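Local structure of HTH marR-type domain-containing protein (Streptococcus agalactiae serotype III, 7DVR) at residues Asp47-Ile52 with Tyr92-His97. The protein binds heme and senses it, and probably acts as a MarR-type helix-turn-helix transcription factor that binds DNA. Sequence-based numbering, arbitrary orientation. Where two conformers were deposited one is given.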
loop_
_atom_site.group_PDB
_atom_site.type_symbol
_atom_site.label_atom_id
_atom_site.label_comp_id
_atom_site.label_asym_id
_atom_site.label_seq_id
_atom_site.Cartn_x
_atom_site.Cartn_y
_atom_site.Cartn_z
ATOM N N ASP A 47 -34.829 8.819 -14.068
ATOM C CA ASP A 47 -35.313 8.700 -15.484
ATOM C C ASP A 47 -35.062 7.287 -16.025
ATOM O O ASP A 47 -35.910 6.764 -16.788
ATOM C CB ASP A 47 -34.524 9.695 -16.357
ATOM C CG ASP A 47 -33.101 9.967 -15.812
ATOM O OD1 ASP A 47 -32.966 10.512 -14.715
ATOM O OD2 ASP A 47 -32.116 9.611 -16.474
ATOM N N LYS A 48 -33.881 6.737 -15.781
ATOM C CA LYS A 48 -33.357 5.516 -16.427
ATOM C C LYS A 48 -33.480 4.329 -15.517
ATOM O O LYS A 48 -33.833 4.461 -14.374
ATOM C CB LYS A 48 -31.895 5.678 -16.829
ATOM C CG LYS A 48 -31.739 6.767 -17.869
ATOM C CD LYS A 48 -30.348 7.325 -18.023
ATOM C CE LYS A 48 -30.353 8.466 -19.022
ATOM N NZ LYS A 48 -28.986 8.974 -19.305
ATOM N N ASP A 49 -33.170 3.177 -16.073
ATOM C CA ASP A 49 -33.209 1.951 -15.260
ATOM C C ASP A 49 -31.856 1.277 -15.357
ATOM O O ASP A 49 -31.112 1.507 -16.277
ATOM C CB ASP A 49 -34.349 1.054 -15.706
ATOM C CG ASP A 49 -35.702 1.592 -15.288
ATOM O OD1 ASP A 49 -36.042 1.544 -14.060
ATOM O OD2 ASP A 49 -36.391 2.124 -16.188
ATOM N N MET A 50 -31.647 0.360 -14.451
ATOM C CA MET A 50 -30.393 -0.391 -14.333
ATOM C C MET A 50 -30.742 -1.857 -14.128
ATOM O O MET A 50 -31.304 -2.175 -13.142
ATOM C CB MET A 50 -29.536 0.143 -13.184
ATOM C CG MET A 50 -28.287 -0.702 -12.886
ATOM S SD MET A 50 -27.399 -0.096 -11.215
ATOM C CE MET A 50 -26.899 1.531 -11.839
ATOM N N SER A 51 -30.354 -2.675 -15.079
ATOM C CA SER A 51 -30.499 -4.141 -14.941
ATOM C C SER A 51 -29.197 -4.651 -14.284
ATOM O O SER A 51 -28.155 -3.936 -14.233
ATOM C CB SER A 51 -30.869 -4.796 -16.218
ATOM O OG SER A 51 -29.876 -4.506 -17.187
ATOM N N ILE A 52 -29.179 -5.936 -13.974
ATOM C CA ILE A 52 -27.917 -6.545 -13.493
ATOM C C ILE A 52 -26.885 -6.476 -14.608
ATOM O O ILE A 52 -25.750 -6.129 -14.350
ATOM C CB ILE A 52 -28.183 -7.939 -12.941
ATOM C CG1 ILE A 52 -29.123 -7.811 -11.734
ATOM C CG2 ILE A 52 -26.872 -8.581 -12.560
ATOM C CD1 ILE A 52 -29.740 -9.084 -11.264
ATOM N N TYR A 92 -34.347 -5.957 -12.980
ATOM C CA TYR A 92 -34.078 -4.532 -12.791
ATOM C C TYR A 92 -33.946 -4.227 -11.267
ATOM O O TYR A 92 -34.496 -4.963 -10.433
ATOM C CB TYR A 92 -35.224 -3.713 -13.341
ATOM C CG TYR A 92 -35.213 -3.482 -14.849
ATOM C CD1 TYR A 92 -34.178 -2.783 -15.492
ATOM C CD2 TYR A 92 -36.237 -3.996 -15.588
ATOM C CE1 TYR A 92 -34.141 -2.633 -16.873
ATOM C CE2 TYR A 92 -36.188 -3.900 -16.984
ATOM C CZ TYR A 92 -35.189 -3.164 -17.605
ATOM O OH TYR A 92 -35.349 -3.017 -18.969
ATOM N N LEU A 93 -33.125 -3.226 -10.960
ATOM C CA LEU A 93 -32.749 -2.726 -9.637
ATOM C C LEU A 93 -33.417 -1.376 -9.356
ATOM O O LEU A 93 -33.240 -0.427 -10.186
ATOM C CB LEU A 93 -31.217 -2.586 -9.516
ATOM C CG LEU A 93 -30.399 -3.731 -10.129
ATOM C CD1 LEU A 93 -28.955 -3.694 -9.798
ATOM C CD2 LEU A 93 -30.903 -5.023 -9.584
ATOM N N TYR A 94 -33.955 -1.196 -8.134
ATOM C CA TYR A 94 -34.608 0.074 -7.754
ATOM C C TYR A 94 -34.209 0.406 -6.342
ATOM O O TYR A 94 -34.148 -0.486 -5.504
ATOM C CB TYR A 94 -36.119 0.025 -7.766
ATOM C CG TYR A 94 -36.666 -0.465 -9.093
ATOM C CD1 TYR A 94 -36.813 0.378 -10.199
ATOM C CD2 TYR A 94 -36.883 -1.815 -9.277
ATOM C CE1 TYR A 94 -37.239 -0.108 -11.433
ATOM C CE2 TYR A 94 -37.391 -2.289 -10.519
ATOM C CZ TYR A 94 -37.557 -1.440 -11.588
ATOM O OH TYR A 94 -38.065 -1.911 -12.775
ATOM N N LEU A 95 -33.830 1.635 -6.200
ATOM C CA LEU A 95 -33.370 2.183 -4.927
ATOM C C LEU A 95 -34.616 2.250 -4.034
ATOM O O LEU A 95 -35.724 2.695 -4.417
ATOM C CB LEU A 95 -32.747 3.524 -5.337
ATOM C CG LEU A 95 -31.644 4.179 -4.536
ATOM C CD1 LEU A 95 -30.378 3.324 -4.419
ATOM C CD2 LEU A 95 -31.350 5.534 -5.219
ATOM N N THR A 96 -34.448 1.801 -2.806
ATOM C CA THR A 96 -35.500 1.918 -1.750
ATOM C C THR A 96 -35.416 3.257 -0.988
ATOM O O THR A 96 -34.530 4.062 -1.255
ATOM C CB THR A 96 -35.314 0.781 -0.754
ATOM O OG1 THR A 96 -34.034 0.937 -0.103
ATOM C CG2 THR A 96 -35.496 -0.534 -1.446
ATOM N N HIS A 97 -36.435 3.549 -0.154
ATOM C CA HIS A 97 -36.440 4.755 0.701
ATOM C C HIS A 97 -35.112 4.810 1.434
ATOM O O HIS A 97 -34.477 5.858 1.430
ATOM C CB HIS A 97 -37.581 4.663 1.724
ATOM C CG HIS A 97 -37.574 5.754 2.717
ATOM N ND1 HIS A 97 -37.790 7.055 2.352
ATOM C CD2 HIS A 97 -37.384 5.728 4.052
ATOM C CE1 HIS A 97 -37.851 7.819 3.443
ATOM N NE2 HIS A 97 -37.561 7.014 4.550
HETATM O O HOH W 1 -33.682 0.521 -12.582
#
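Backbone hydrogen bonding between Met50 and Leu93 joins the short strand 50-51 to strand 91-95. Leu93 N donates to Met50 O over 3.0 Å. The return pair, Met50 N and Leu93 O, is too far apart to bond directly and is linked by a water molecule, which accepts from Met50 N at 2.8 Å and donates to Leu93 O at 2.6 Å. Its other proton goes to Asp49 OD1, so the carboxylate helps to hold the bridging water where the strands begin to part. Next along, Ser51 and Tyr92 form an antiparallel non-hydrogen-bonded pair. Strand 91-95 also pairs with strand 79-83, giving the small three-stranded sheet of the winged helix-turn-helix fold, in which 79-83 and 91-95 form the wing and 50-51 leads into helix 52-59, with Ser51 as its N-cap. Apolar contacts gather on the face that carries Met50 and Leu93. Here Leu93 CD2 meets CG1 of Ile52, the first helical residue, at 3.9 Å, the two side chains crossing at about a right angle, and both also touch Val70 of helix 63-75. Met50 has two conformers; in one it reaches Leu38 and Leu42 of helix 34-44. On the face of Ser51 and Tyr92, a chi1 of -81° sets the tyrosine CG opposite its own carbonyl carbon, and the CD1-CE1 side of the ring lies against Ser51 CB and the neighbouring Asp49 CB, the latter 3.8 Å from CD1. Asp49 OD1 comes within 3.3 Å of Tyr94 CE1, its carboxylate turned 78° from that ring.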